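Local coordinates for protein shikimate 5-dehydrogenase (Thermus thermophilus, PDB 2CY0) that catalyses the reversible NADPH-dependent reduction of 3-dehydroshikimate to shikimate, the fourth step of the pathway to chorismate and the aromatic amino acids, at residues B[119-124]-B[140-145]; B[84-89]-B[240-245]; B[20-25]-B[251-256]; B[182-187]-B[207-212]. All blocks are in the same frame, centred on the assembly; numbering follows the deposited sequence.

Contact 1 of 4, residues B[119-124]-B[140-145]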
loop_
_atom_site.group_PDB
_atom_site.type_symbol
_atom_site.label_atom_id
_atom_site.label_comp_id
_atom_site.label_asym_id
_atom_site.label_seq_id
_atom_site.Cartn_x
_atom_site.Cartn_y
_atom_site.Cartn_z
ATOM N N ALA B 119 -3.501 -28.165 -17.606
ATOM C CA ALA B 119 -2.334 -28.142 -16.739
ATOM C C ALA B 119 -2.589 -28.988 -15.507
ATOM O O ALA B 119 -3.658 -28.928 -14.917
ATOM C CB ALA B 119 -2.008 -26.704 -16.331
ATOM N N LEU B 120 -1.596 -29.775 -15.117
ATOM C CA LEU B 120 -1.733 -30.626 -13.945
ATOM C C LEU B 120 -0.773 -30.226 -12.825
ATOM O O LEU B 120 0.442 -30.138 -13.027
ATOM C CB LEU B 120 -1.494 -32.092 -14.336
ATOM C CG LEU B 120 -1.362 -33.120 -13.211
ATOM C CD1 LEU B 120 -2.578 -33.075 -12.292
ATOM C CD2 LEU B 120 -1.189 -34.506 -13.827
ATOM N N VAL B 121 -1.329 -29.978 -11.646
ATOM C CA VAL B 121 -0.525 -29.611 -10.488
ATOM C C VAL B 121 -0.366 -30.821 -9.577
ATOM O O VAL B 121 -1.351 -31.366 -9.073
ATOM C CB VAL B 121 -1.174 -28.467 -9.672
ATOM C CG1 VAL B 121 -0.372 -28.211 -8.402
ATOM C CG2 VAL B 121 -1.249 -27.213 -10.510
ATOM N N LEU B 122 0.878 -31.238 -9.375
ATOM C CA LEU B 122 1.178 -32.376 -8.517
ATOM C C LEU B 122 1.391 -31.862 -7.101
ATOM O O LEU B 122 2.386 -31.193 -6.826
ATOM C CB LEU B 122 2.442 -33.090 -9.006
ATOM C CG LEU B 122 2.444 -33.549 -10.467
ATOM C CD1 LEU B 122 3.826 -34.064 -10.838
ATOM C CD2 LEU B 122 1.395 -34.632 -10.679
ATOM N N GLY B 123 0.455 -32.176 -6.208
ATOM C CA GLY B 123 0.559 -31.728 -4.831
ATOM C C GLY B 123 -0.566 -30.770 -4.493
ATOM O O GLY B 123 -0.735 -29.751 -5.156
ATOM N N ALA B 124 -1.337 -31.102 -3.462
ATOM C CA ALA B 124 -2.459 -30.271 -3.043
ATOM C C ALA B 124 -2.144 -29.555 -1.737
ATOM O O ALA B 124 -3.044 -29.088 -1.038
ATOM C CB ALA B 124 -3.712 -31.130 -2.880
ATOM N N LEU B 140 -7.140 -21.274 -18.244
ATOM C CA LEU B 140 -6.871 -22.580 -18.855
ATOM C C LEU B 140 -7.453 -23.682 -17.945
ATOM O O LEU B 140 -7.735 -23.418 -16.777
ATOM C CB LEU B 140 -5.354 -22.757 -19.065
ATOM C CG LEU B 140 -4.418 -22.512 -17.883
ATOM C CD1 LEU B 140 -4.854 -23.342 -16.705
ATOM C CD2 LEU B 140 -2.996 -22.872 -18.273
ATOM N N GLU B 141 -7.634 -24.894 -18.482
ATOM C CA GLU B 141 -8.189 -26.026 -17.737
ATOM C C GLU B 141 -7.161 -26.580 -16.745
ATOM O O GLU B 141 -6.027 -26.821 -17.126
ATOM C CB GLU B 141 -8.622 -27.100 -18.740
ATOM C CG GLU B 141 -9.355 -28.303 -18.153
ATOM C CD GLU B 141 -9.603 -29.387 -19.198
ATOM O OE1 GLU B 141 -10.243 -30.394 -18.851
ATOM O OE2 GLU B 141 -9.157 -29.238 -20.361
ATOM N N VAL B 142 -7.564 -26.824 -15.495
ATOM C CA VAL B 142 -6.621 -27.300 -14.467
ATOM C C VAL B 142 -6.958 -28.546 -13.644
ATOM O O VAL B 142 -7.969 -28.576 -12.940
ATOM C CB VAL B 142 -6.341 -26.190 -13.437
ATOM C CG1 VAL B 142 -5.208 -26.608 -12.525
ATOM C CG2 VAL B 142 -6.029 -24.887 -14.147
ATOM N N TRP B 143 -6.088 -29.556 -13.705
ATOM C CA TRP B 143 -6.279 -30.792 -12.938
ATOM C C TRP B 143 -5.307 -30.839 -11.759
ATOM O O TRP B 143 -4.212 -30.284 -11.828
ATOM C CB TRP B 143 -6.030 -32.043 -13.794
ATOM C CG TRP B 143 -6.789 -32.109 -15.072
ATOM C CD1 TRP B 143 -8.050 -31.644 -15.306
ATOM C CD2 TRP B 143 -6.339 -32.690 -16.301
ATOM N NE1 TRP B 143 -8.413 -31.896 -16.608
ATOM C CE2 TRP B 143 -7.381 -32.538 -17.241
ATOM C CE3 TRP B 143 -5.153 -33.327 -16.699
ATOM C CZ2 TRP B 143 -7.276 -32.995 -18.557
ATOM C CZ3 TRP B 143 -5.047 -33.782 -18.006
ATOM C CH2 TRP B 143 -6.106 -33.612 -18.921
ATOM N N VAL B 144 -5.700 -31.524 -10.690
ATOM C CA VAL B 144 -4.854 -31.640 -9.510
ATOM C C VAL B 144 -4.697 -33.089 -9.071
ATOM O O VAL B 144 -5.624 -33.888 -9.181
ATOM C CB VAL B 144 -5.424 -30.834 -8.322
ATOM C CG1 VAL B 144 -6.786 -31.392 -7.917
ATOM C CG2 VAL B 144 -4.463 -30.884 -7.148
ATOM N N TRP B 145 -3.512 -33.416 -8.575
ATOM C CA TRP B 145 -3.202 -34.758 -8.097
ATOM C C TRP B 145 -2.516 -34.616 -6.747
ATOM O O TRP B 145 -1.990 -33.554 -6.422
ATOM C CB TRP B 145 -2.257 -35.470 -9.075
ATOM C CG TRP B 145 -1.740 -36.785 -8.568
ATOM C CD1 TRP B 145 -2.344 -38.007 -8.680
ATOM C CD2 TRP B 145 -0.536 -37.000 -7.822
ATOM N NE1 TRP B 145 -1.589 -38.970 -8.047
ATOM C CE2 TRP B 145 -0.474 -38.378 -7.510
ATOM C CE3 TRP B 145 0.496 -36.160 -7.380
ATOM C CZ2 TRP B 145 0.580 -38.934 -6.780
ATOM C CZ3 TRP B 145 1.543 -36.711 -6.654
ATOM C CH2 TRP B 145 1.576 -38.088 -6.361
#
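Leu120 and Trp143 sit side by side on the tightly laced parallel strands 119-122 and 142-145. Five backbone hydrogen bonds link Ala119, Val121 and Gly123 to Glu141, Trp143 and Trp145, while the N-H and C=O of Leu120 and Leu122 bond on the other side, along strand 174-177 and just past it. The ladder starts with Ala119 N to Glu141 O at 2.9 Å and closes with Gly123 N to Trp145 O at 2.8 Å, its donor 35° off the carbonyl plane as the chain leaves the sheet.

On the face with Leu120 and Leu122, the Leu120 CG is swung away from its own nitrogen (chi1 170°), which lays CD1 over the partner strand, 3.3 Å from Trp143 O and 4.0 Å from Trp145 CB. Leu122 meets the second indole through CD2, 3.7 Å from Trp145 CE3, the two side chains crossing at a slant. On the other face Val121 and Val142 pack against helix 126-137, and Val144 CG2 reaches Ala124 CB at 4.3 Å.

The N-terminal end of the pair is looser. Leu140 CD2 comes no nearer than 4.4 Å to Ala119 CB, and Glu141 is exposed; its OE1 takes a long bond of 3.3 Å from Trp143 NE1, from above the carboxylate plane.

This is the first beta-alpha-beta unit of the Rossmann domain. Gly123 and Ala124 bind NADP(+), and Gly123, at a positive phi of 115° that calls for glycine, begins the GxGxxG turn. Backbone bonding thus fixes the start of the dinucleotide loop, while apolar side chains pack on both faces of the strand pair.

Contact 2 of 4, residues B[84-89]-B[240-245]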
loop_
_atom_site.group_PDB
_atom_site.type_symbol
_atom_site.label_atom_id
_atom_site.label_comp_id
_atom_site.label_asym_id
_atom_site.label_seq_id
_atom_site.Cartn_x
_atom_site.Cartn_y
_atom_site.Cartn_z
ATOM N N VAL B 84 -0.573 -16.101 3.256
ATOM C CA VAL B 84 -0.026 -14.781 2.976
ATOM C C VAL B 84 1.501 -14.874 3.021
ATOM O O VAL B 84 2.074 -15.356 4.004
ATOM C CB VAL B 84 -0.500 -13.741 4.020
ATOM C CG1 VAL B 84 0.317 -12.470 3.903
ATOM C CG2 VAL B 84 -1.975 -13.422 3.800
ATOM N N ASN B 85 2.152 -14.422 1.952
ATOM C CA ASN B 85 3.612 -14.447 1.866
ATOM C C ASN B 85 4.173 -13.030 1.900
ATOM O O ASN B 85 5.374 -12.828 2.088
ATOM C CB ASN B 85 4.053 -15.122 0.567
ATOM C CG ASN B 85 3.980 -14.188 -0.633
ATOM O OD1 ASN B 85 3.022 -13.430 -0.790
ATOM N ND2 ASN B 85 4.995 -14.245 -1.489
ATOM N N THR B 86 3.296 -12.047 1.724
ATOM C CA THR B 86 3.724 -10.657 1.710
ATOM C C THR B 86 2.846 -9.742 2.551
ATOM O O THR B 86 1.640 -9.639 2.337
ATOM C CB THR B 86 3.775 -10.129 0.268
ATOM O OG1 THR B 86 4.598 -11.001 -0.522
ATOM C CG2 THR B 86 4.351 -8.721 0.236
ATOM N N VAL B 87 3.476 -9.073 3.512
ATOM C CA VAL B 87 2.784 -8.153 4.400
ATOM C C VAL B 87 3.317 -6.737 4.202
ATOM O O VAL B 87 4.528 -6.524 4.157
ATOM C CB VAL B 87 2.980 -8.557 5.881
ATOM C CG1 VAL B 87 2.270 -7.566 6.794
ATOM C CG2 VAL B 87 2.446 -9.964 6.110
ATOM N N LEU B 88 2.395 -5.784 4.079
ATOM C CA LEU B 88 2.708 -4.367 3.895
ATOM C C LEU B 88 2.263 -3.584 5.128
ATOM O O LEU B 88 1.150 -3.781 5.616
ATOM C CB LEU B 88 1.965 -3.820 2.668
ATOM C CG LEU B 88 1.862 -2.296 2.551
ATOM C CD1 LEU B 88 3.246 -1.688 2.374
ATOM C CD2 LEU B 88 0.975 -1.939 1.366
ATOM N N GLN B 89 3.124 -2.692 5.617
ATOM C CA GLN B 89 2.807 -1.874 6.789
ATOM C C GLN B 89 2.678 -0.399 6.424
ATOM O O GLN B 89 3.608 0.212 5.902
ATOM C CB GLN B 89 3.879 -2.043 7.868
ATOM C CG GLN B 89 3.623 -1.245 9.151
ATOM C CD GLN B 89 4.004 0.218 9.030
ATOM O OE1 GLN B 89 3.146 1.104 9.020
ATOM N NE2 GLN B 89 5.301 0.478 8.933
ATOM N N PHE B 240 8.439 -6.510 -3.655
ATOM C CA PHE B 240 9.145 -5.237 -3.551
ATOM C C PHE B 240 8.317 -4.104 -4.164
ATOM O O PHE B 240 8.231 -3.018 -3.589
ATOM C CB PHE B 240 10.510 -5.314 -4.244
ATOM C CG PHE B 240 11.494 -4.286 -3.762
ATOM C CD1 PHE B 240 12.299 -4.542 -2.656
ATOM C CD2 PHE B 240 11.555 -3.034 -4.354
ATOM C CE1 PHE B 240 13.167 -3.573 -2.159
ATOM C CE2 PHE B 240 12.421 -2.051 -3.866
ATOM C CZ PHE B 240 13.219 -2.317 -2.761
ATOM N N ARG B 241 7.719 -4.356 -5.330
ATOM C CA ARG B 241 6.883 -3.353 -5.999
ATOM C C ARG B 241 5.738 -2.981 -5.069
ATOM O O ARG B 241 5.348 -1.815 -4.945
ATOM C CB ARG B 241 6.274 -3.909 -7.298
ATOM C CG ARG B 241 5.457 -2.859 -8.066
ATOM C CD ARG B 241 4.415 -3.442 -9.019
ATOM N NE ARG B 241 3.969 -2.417 -9.961
ATOM C CZ ARG B 241 2.705 -2.200 -10.326
ATOM N NH1 ARG B 241 1.718 -2.935 -9.834
ATOM N NH2 ARG B 241 2.429 -1.225 -11.182
ATOM N N LEU B 242 5.197 -4.001 -4.422
ATOM C CA LEU B 242 4.093 -3.837 -3.502
ATOM C C LEU B 242 4.468 -2.897 -2.344
ATOM O O LEU B 242 3.693 -2.022 -1.959
ATOM C CB LEU B 242 3.704 -5.215 -2.985
ATOM C CG LEU B 242 2.356 -5.380 -2.309
ATOM C CD1 LEU B 242 1.913 -6.831 -2.423
ATOM C CD2 LEU B 242 2.464 -4.940 -0.859
ATOM N N TRP B 243 5.669 -3.068 -1.805
ATOM C CA TRP B 243 6.123 -2.234 -0.701
ATOM C C TRP B 243 6.527 -0.826 -1.104
ATOM O O TRP B 243 6.270 0.121 -0.371
ATOM C CB TRP B 243 7.319 -2.876 -0.001
ATOM C CG TRP B 243 7.037 -4.210 0.593
ATOM C CD1 TRP B 243 5.905 -4.594 1.250
ATOM C CD2 TRP B 243 7.921 -5.328 0.626
ATOM N NE1 TRP B 243 6.031 -5.888 1.693
ATOM C CE2 TRP B 243 7.261 -6.362 1.325
ATOM C CE3 TRP B 243 9.211 -5.561 0.134
ATOM C CZ2 TRP B 243 7.847 -7.608 1.542
ATOM C CZ3 TRP B 243 9.793 -6.795 0.346
ATOM C CH2 TRP B 243 9.109 -7.807 1.046
ATOM N N THR B 244 7.153 -0.686 -2.269
ATOM C CA THR B 244 7.651 0.615 -2.696
ATOM C C THR B 244 7.052 1.225 -3.958
ATOM O O THR B 244 7.099 2.441 -4.146
ATOM C CB THR B 244 9.165 0.546 -2.916
ATOM O OG1 THR B 244 9.434 -0.230 -4.091
ATOM C CG2 THR B 244 9.853 -0.118 -1.727
ATOM N N GLY B 245 6.507 0.384 -4.826
ATOM C CA GLY B 245 5.962 0.883 -6.069
ATOM C C GLY B 245 6.980 0.729 -7.190
ATOM O O GLY B 245 6.686 1.022 -8.350
#
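The indole of Trp243 points its edge at strand 86-90: Val87 O and Leu88 CD1 lie at that edge near the ring plane, whereas Thr86 CG2 approaches obliquely, 3.6 Å from Trp243 NE1. Outside the two segments the ring stacks with Phe4 and meets His20. Trp243 NE1 donates to Val87 O at 3.0 Å, a bent bond (140° at the hydrogen) whose donor stands well above the carbonyl plane. A phenylalanine in place of Trp243 would probably leave Val87 O without this donor and open a gap beside the Thr86 methyl.

Strand and helix run nearly parallel, their short axes 11° apart and 8.8 Å at closest approach. Helix 229-244 is thus laid against the mixed sheet of the substrate-binding domain; Asn85, which binds shikimate, lies just before the strand and with Thr86 forms a classic beta bulge opposite Phe97.

Alongside the indole the packing is aliphatic. Leu242 extends towards the strand because its chi1 of -164° turns CG away from its own N, setting CD2 3.7 Å from Leu88 CB and CD1 4.1 Å from Thr86 CG2. Leu88 also packs on Leu88 of the second subunit, and Leu242 O accepts a bond from Arg55 of that subunit.

Contact 3 of 4, residues B[20-25]-B[251-256]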
loop_
_atom_site.group_PDB
_atom_site.type_symbol
_atom_site.label_atom_id
_atom_site.label_comp_id
_atom_site.label_asym_id
_atom_site.label_seq_id
_atom_site.Cartn_x
_atom_site.Cartn_y
_atom_site.Cartn_z
ATOM N N HIS B 20 16.640 -9.247 -2.394
ATOM C CA HIS B 20 16.202 -7.909 -2.066
ATOM C C HIS B 20 17.365 -6.956 -1.832
ATOM O O HIS B 20 17.205 -5.743 -1.951
ATOM C CB HIS B 20 15.246 -7.980 -0.876
ATOM C CG HIS B 20 13.931 -8.623 -1.216
ATOM N ND1 HIS B 20 12.889 -7.925 -1.777
ATOM C CD2 HIS B 20 13.511 -9.907 -1.103
ATOM C CE1 HIS B 20 11.875 -8.750 -1.996
ATOM N NE2 HIS B 20 12.228 -9.955 -1.597
ATOM N N ALA B 21 18.538 -7.500 -1.514
ATOM C CA ALA B 21 19.721 -6.671 -1.334
ATOM C C ALA B 21 20.031 -6.127 -2.726
ATOM O O ALA B 21 20.439 -4.976 -2.880
ATOM C CB ALA B 21 20.889 -7.500 -0.820
ATOM N N PHE B 22 19.829 -6.967 -3.738
ATOM C CA PHE B 22 20.052 -6.555 -5.121
ATOM C C PHE B 22 18.984 -5.549 -5.524
ATOM O O PHE B 22 19.270 -4.577 -6.222
ATOM C CB PHE B 22 20.009 -7.753 -6.078
ATOM C CG PHE B 22 19.722 -7.378 -7.501
ATOM C CD1 PHE B 22 18.434 -7.483 -8.011
ATOM C CD2 PHE B 22 20.725 -6.869 -8.317
ATOM C CE1 PHE B 22 18.149 -7.090 -9.313
ATOM C CE2 PHE B 22 20.452 -6.472 -9.621
ATOM C CZ PHE B 22 19.160 -6.579 -10.121
ATOM N N ALA B 23 17.751 -5.786 -5.093
ATOM C CA ALA B 23 16.658 -4.877 -5.414
ATOM C C ALA B 23 17.001 -3.481 -4.899
ATOM O O ALA B 23 16.993 -2.513 -5.659
ATOM C CB ALA B 23 15.357 -5.362 -4.779
ATOM N N LEU B 24 17.309 -3.395 -3.607
ATOM C CA LEU B 24 17.652 -2.129 -2.966
ATOM C C LEU B 24 18.786 -1.402 -3.682
ATOM O O LEU B 24 18.645 -0.236 -4.060
ATOM C CB LEU B 24 18.040 -2.372 -1.501
ATOM C CG LEU B 24 16.898 -2.700 -0.534
ATOM C CD1 LEU B 24 17.445 -3.217 0.788
ATOM C CD2 LEU B 24 16.065 -1.450 -0.315
ATOM N N GLU B 25 19.902 -2.098 -3.869
ATOM C CA GLU B 25 21.075 -1.530 -4.529
ATOM C C GLU B 25 20.826 -1.104 -5.974
ATOM O O GLU B 25 21.140 0.022 -6.357
ATOM C CB GLU B 25 22.227 -2.533 -4.492
ATOM C CG GLU B 25 23.496 -2.047 -5.160
ATOM C CD GLU B 25 24.531 -3.145 -5.280
ATOM O OE1 GLU B 25 24.217 -4.184 -5.900
ATOM O OE2 GLU B 25 25.654 -2.975 -4.756
ATOM N N SER B 251 15.097 -10.580 -13.588
ATOM C CA SER B 251 16.231 -11.348 -14.086
ATOM C C SER B 251 17.392 -11.172 -13.108
ATOM O O SER B 251 18.113 -12.123 -12.807
ATOM C CB SER B 251 16.635 -10.862 -15.482
ATOM O OG SER B 251 17.652 -11.683 -16.029
ATOM N N GLY B 252 17.554 -9.948 -12.610
ATOM C CA GLY B 252 18.613 -9.665 -11.656
ATOM C C GLY B 252 18.339 -10.359 -10.334
ATOM O O GLY B 252 19.262 -10.812 -9.655
ATOM N N MET B 253 17.063 -10.435 -9.963
ATOM C CA MET B 253 16.668 -11.109 -8.730
ATOM C C MET B 253 17.073 -12.584 -8.827
ATOM O O MET B 253 17.588 -13.161 -7.871
ATOM C CB MET B 253 15.148 -11.012 -8.527
ATOM C CG MET B 253 14.614 -9.602 -8.346
ATOM S SD MET B 253 15.021 -8.900 -6.749
ATOM C CE MET B 253 13.545 -9.312 -5.846
ATOM N N GLU B 254 16.841 -13.187 -9.993
ATOM C CA GLU B 254 17.179 -14.588 -10.189
ATOM C C GLU B 254 18.688 -14.797 -10.115
ATOM O O GLU B 254 19.156 -15.758 -9.505
ATOM C CB GLU B 254 16.657 -15.092 -11.538
ATOM C CG GLU B 254 16.847 -16.591 -11.723
ATOM C CD GLU B 254 16.213 -17.123 -12.997
ATOM O OE1 GLU B 254 15.281 -16.479 -13.513
ATOM O OE2 GLU B 254 16.638 -18.197 -13.472
ATOM N N GLU B 255 19.443 -13.897 -10.739
ATOM C CA GLU B 255 20.898 -13.994 -10.725
ATOM C C GLU B 255 21.424 -13.951 -9.296
ATOM O O GLU B 255 22.321 -14.713 -8.930
ATOM C CB GLU B 255 21.520 -12.849 -11.532
ATOM C CG GLU B 255 23.038 -12.816 -11.481
ATOM C CD GLU B 255 23.661 -14.165 -11.805
ATOM O OE1 GLU B 255 23.081 -14.900 -12.634
ATOM O OE2 GLU B 255 24.729 -14.488 -11.240
ATOM N N ALA B 256 20.862 -13.055 -8.491
ATOM C CA ALA B 256 21.280 -12.910 -7.105
ATOM C C ALA B 256 21.027 -14.211 -6.354
ATOM O O ALA B 256 21.849 -14.641 -5.544
ATOM C CB ALA B 256 20.522 -11.763 -6.446
#
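Phe22 is aimed straight at helix 250-261, and the backbone of Gly252 lies over one face of its ring. A chi1 of 159°, which leaves CG opposite the backbone N, carries the phenyl across so that CE1 comes within 3.4 Å of Gly252 C and CZ within 3.5 Å of Gly252 CA. Gly252 fits here because a CB would collide with Phe22 CZ.

Met253 comes from the edge, its sulfur in the ring plane, 3.9 Å from Phe22 CD1, a Met-aromatic contact, and the chain, bent at chi2 and chi3, curls on so that SD also touches Ala23 CB at 4.1 Å and CE sits over one face of the His20 ring, off towards its rim. Phe22 CB meets Ala256 CB at 4.1 Å. Cutting Phe22 back to an alanine would probably uncover the Gly252 backbone and leave the Met253 sulfur without its aromatic partner.

The short axes cross at 136°, 9.0 Å apart, and the Phe22 ring fills the interval over Gly252. An obliquely crossing helix pair, with an aromatic ring on a glycine backbone and a Met-aromatic contact, joins helix 250-261 to helix 16-26 of the substrate-binding domain, with His20, stacked on Tyr33, next to Ser16, which binds shikimate.

Contact 4 of 4, residues B[182-187]-B[207-212]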
loop_
_atom_site.group_PDB
_atom_site.type_symbol
_atom_site.label_atom_id
_atom_site.label_comp_id
_atom_site.label_asym_id
_atom_site.label_seq_id
_atom_site.Cartn_x
_atom_site.Cartn_y
_atom_site.Cartn_z
ATOM N N GLY B 182 12.079 -34.784 -4.644
ATOM C CA GLY B 182 13.188 -34.310 -5.447
ATOM C C GLY B 182 14.059 -33.317 -4.704
ATOM O O GLY B 182 15.200 -33.071 -5.098
ATOM N N LEU B 183 13.516 -32.746 -3.632
ATOM C CA LEU B 183 14.232 -31.776 -2.808
ATOM C C LEU B 183 15.483 -32.414 -2.212
ATOM O O LEU B 183 15.383 -33.270 -1.339
ATOM C CB LEU B 183 13.322 -31.296 -1.681
ATOM C CG LEU B 183 13.831 -30.208 -0.735
ATOM C CD1 LEU B 183 14.129 -28.933 -1.508
ATOM C CD2 LEU B 183 12.775 -29.944 0.323
ATOM N N GLU B 184 16.656 -31.997 -2.684
ATOM C CA GLU B 184 17.924 -32.541 -2.200
ATOM C C GLU B 184 17.947 -34.051 -2.404
ATOM O O GLU B 184 18.488 -34.805 -1.590
ATOM C CB GLU B 184 18.109 -32.204 -0.718
ATOM C CG GLU B 184 18.224 -30.711 -0.437
ATOM C CD GLU B 184 19.547 -30.120 -0.895
ATOM O OE1 GLU B 184 20.049 -30.512 -1.969
ATOM O OE2 GLU B 184 20.082 -29.247 -0.181
ATOM N N ASP B 185 17.359 -34.482 -3.513
ATOM C CA ASP B 185 17.275 -35.893 -3.852
ATOM C C ASP B 185 17.317 -35.982 -5.372
ATOM O O ASP B 185 16.303 -36.225 -6.022
ATOM C CB ASP B 185 15.960 -36.466 -3.313
ATOM C CG ASP B 185 15.948 -37.987 -3.271
ATOM O OD1 ASP B 185 16.942 -38.615 -3.682
ATOM O OD2 ASP B 185 14.933 -38.556 -2.816
ATOM N N PRO B 186 18.506 -35.786 -5.956
ATOM C CA PRO B 186 18.740 -35.825 -7.399
ATOM C C PRO B 186 18.095 -36.979 -8.155
ATOM O O PRO B 186 17.681 -36.812 -9.302
ATOM C CB PRO B 186 20.265 -35.852 -7.497
ATOM C CG PRO B 186 20.676 -35.036 -6.328
ATOM C CD PRO B 186 19.772 -35.562 -5.234
ATOM N N SER B 187 18.000 -38.146 -7.529
ATOM C CA SER B 187 17.416 -39.293 -8.222
ATOM C C SER B 187 15.936 -39.544 -7.948
ATOM O O SER B 187 15.393 -40.563 -8.375
ATOM C CB SER B 187 18.203 -40.566 -7.897
ATOM O OG SER B 187 17.990 -40.972 -6.558
ATOM N N TYR B 207 13.938 -25.943 -6.069
ATOM C CA TYR B 207 15.146 -25.406 -6.690
ATOM C C TYR B 207 16.453 -25.885 -6.049
ATOM O O TYR B 207 17.521 -25.329 -6.307
ATOM C CB TYR B 207 15.114 -23.869 -6.736
ATOM C CG TYR B 207 14.731 -23.186 -5.444
ATOM C CD1 TYR B 207 13.417 -22.787 -5.209
ATOM C CD2 TYR B 207 15.683 -22.922 -4.464
ATOM C CE1 TYR B 207 13.061 -22.138 -4.028
ATOM C CE2 TYR B 207 15.340 -22.279 -3.281
ATOM C CZ TYR B 207 14.028 -21.888 -3.070
ATOM O OH TYR B 207 13.687 -21.245 -1.901
ATOM N N ARG B 208 16.360 -26.919 -5.217
ATOM C CA ARG B 208 17.534 -27.521 -4.584
ATOM C C ARG B 208 17.414 -29.034 -4.693
ATOM O O ARG B 208 16.676 -29.648 -3.933
ATOM C CB ARG B 208 17.631 -27.155 -3.102
ATOM C CG ARG B 208 18.105 -25.747 -2.803
ATOM C CD ARG B 208 18.518 -25.669 -1.341
ATOM N NE ARG B 208 18.932 -24.335 -0.917
ATOM C CZ ARG B 208 18.095 -23.373 -0.540
ATOM N NH1 ARG B 208 16.786 -23.588 -0.532
ATOM N NH2 ARG B 208 18.570 -22.201 -0.150
ATOM N N PRO B 209 18.110 -29.655 -5.660
ATOM C CA PRO B 209 19.004 -29.042 -6.643
ATOM C C PRO B 209 18.177 -28.245 -7.650
ATOM O O PRO B 209 16.946 -28.324 -7.647
ATOM C CB PRO B 209 19.686 -30.245 -7.278
ATOM C CG PRO B 209 18.581 -31.268 -7.274
ATOM C CD PRO B 209 18.002 -31.107 -5.889
ATOM N N LEU B 210 18.860 -27.480 -8.494
ATOM C CA LEU B 210 18.211 -26.652 -9.505
ATOM C C LEU B 210 17.615 -27.534 -10.606
ATOM O O LEU B 210 16.460 -27.366 -10.998
ATOM C CB LEU B 210 19.223 -25.679 -10.108
ATOM C CG LEU B 210 18.679 -24.645 -11.095
ATOM C CD1 LEU B 210 17.626 -23.777 -10.409
ATOM C CD2 LEU B 210 19.819 -23.790 -11.615
ATOM N N TRP B 211 18.410 -28.478 -11.100
ATOM C CA TRP B 211 17.948 -29.393 -12.134
ATOM C C TRP B 211 17.602 -30.740 -11.513
ATOM O O TRP B 211 18.431 -31.652 -11.451
ATOM C CB TRP B 211 19.012 -29.555 -13.220
ATOM C CG TRP B 211 19.170 -28.315 -14.033
ATOM C CD1 TRP B 211 20.114 -27.338 -13.876
ATOM C CD2 TRP B 211 18.300 -27.869 -15.078
ATOM N NE1 TRP B 211 19.881 -26.308 -14.757
ATOM C CE2 TRP B 211 18.772 -26.608 -15.505
ATOM C CE3 TRP B 211 17.162 -28.411 -15.693
ATOM C CZ2 TRP B 211 18.145 -25.878 -16.521
ATOM C CZ3 TRP B 211 16.539 -27.685 -16.703
ATOM C CH2 TRP B 211 17.034 -26.432 -17.106
ATOM N N THR B 212 16.360 -30.837 -11.053
ATOM C CA THR B 212 15.817 -32.024 -10.402
ATOM C C THR B 212 15.642 -33.161 -11.398
ATOM O O THR B 212 15.738 -32.938 -12.603
ATOM C CB THR B 212 14.460 -31.686 -9.791
ATOM O OG1 THR B 212 13.615 -31.134 -10.808
ATOM C CG2 THR B 212 14.619 -30.645 -8.694
HETATM O O HOH W 1 19.274 -33.957 -10.051
#
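Glu184 and Arg208 meet first through the backbone: Glu184 N donates to Arg208 O at 2.7 Å, with the donor tilted 23° from the carbonyl plane. The same oxygen also receives Leu183 CA in a CA-H...O contact of 3.4 Å, and Leu183 CD1 lies close by. Within 182-187, Asp185 N bonds to Gly182 O at 3.0 Å, closing a type II turn over Leu183 and Glu184. The positive phi of Gly182 suits glycine.

One water bridges the segments, donating to Trp211 O at 2.8 Å and only weakly to Pro186 O.

Among the charged groups, Glu184 and Arg208 lie alongside each other and point the same way, their carboxylate and guanidinium planes 43° apart. The glutamate is bent at chi2 (-72°), which brings its carboxylate alongside the arginine stem, with OE2 4.1 Å from Arg208 CD. The charged ends do not touch: Glu184 OE2 and Arg208 NE stay 5.1 Å apart, so any attraction is probably modest, and Arg208 NH2 is bonded to His13 O instead.

The apolar contact is Pro186 CG against Pro209 CG at 4.4 Å. Pro209, preceded by a cis peptide, also packs its ring on the turn's carbonyl, CD 3.5 Å from Gly182 O.

Both segments are loops of the NADP(+)-binding domain, one between strands 174-177 and 201-204, the other between strand 201-204 and helix 213-220. Thr212 OG1 bonds to Asp204 and, from the N-cap position, only weakly to Leu215 N of that helix; Tyr207 binds shikimate and packs on helix 229-244, and Arg208 also touches Leu261 of helix 250-261.

How the contacts relate
Contacts 1 and 2 are buried, contacts 3 and 4 only partly. Contact 1 is bonded chiefly through backbone amides inside the parallel sheet; contact 4, about 21 Å away between centres in the same domain, joins two loops with one backbone bond, prolines and a water. Contacts 2 and 3 lie on the other side of the chain's centre from contact 1, and both tie the last two helices to the substrate-binding domain mainly by side-chain packing, contact 2 with one indole hydrogen bond added. They touch: Phe240 and Trp243 of contact 2 pack on His20 of contact 3, and helices 229-244 and 250-261 are consecutive. Contact 2 alone reaches the second subunit.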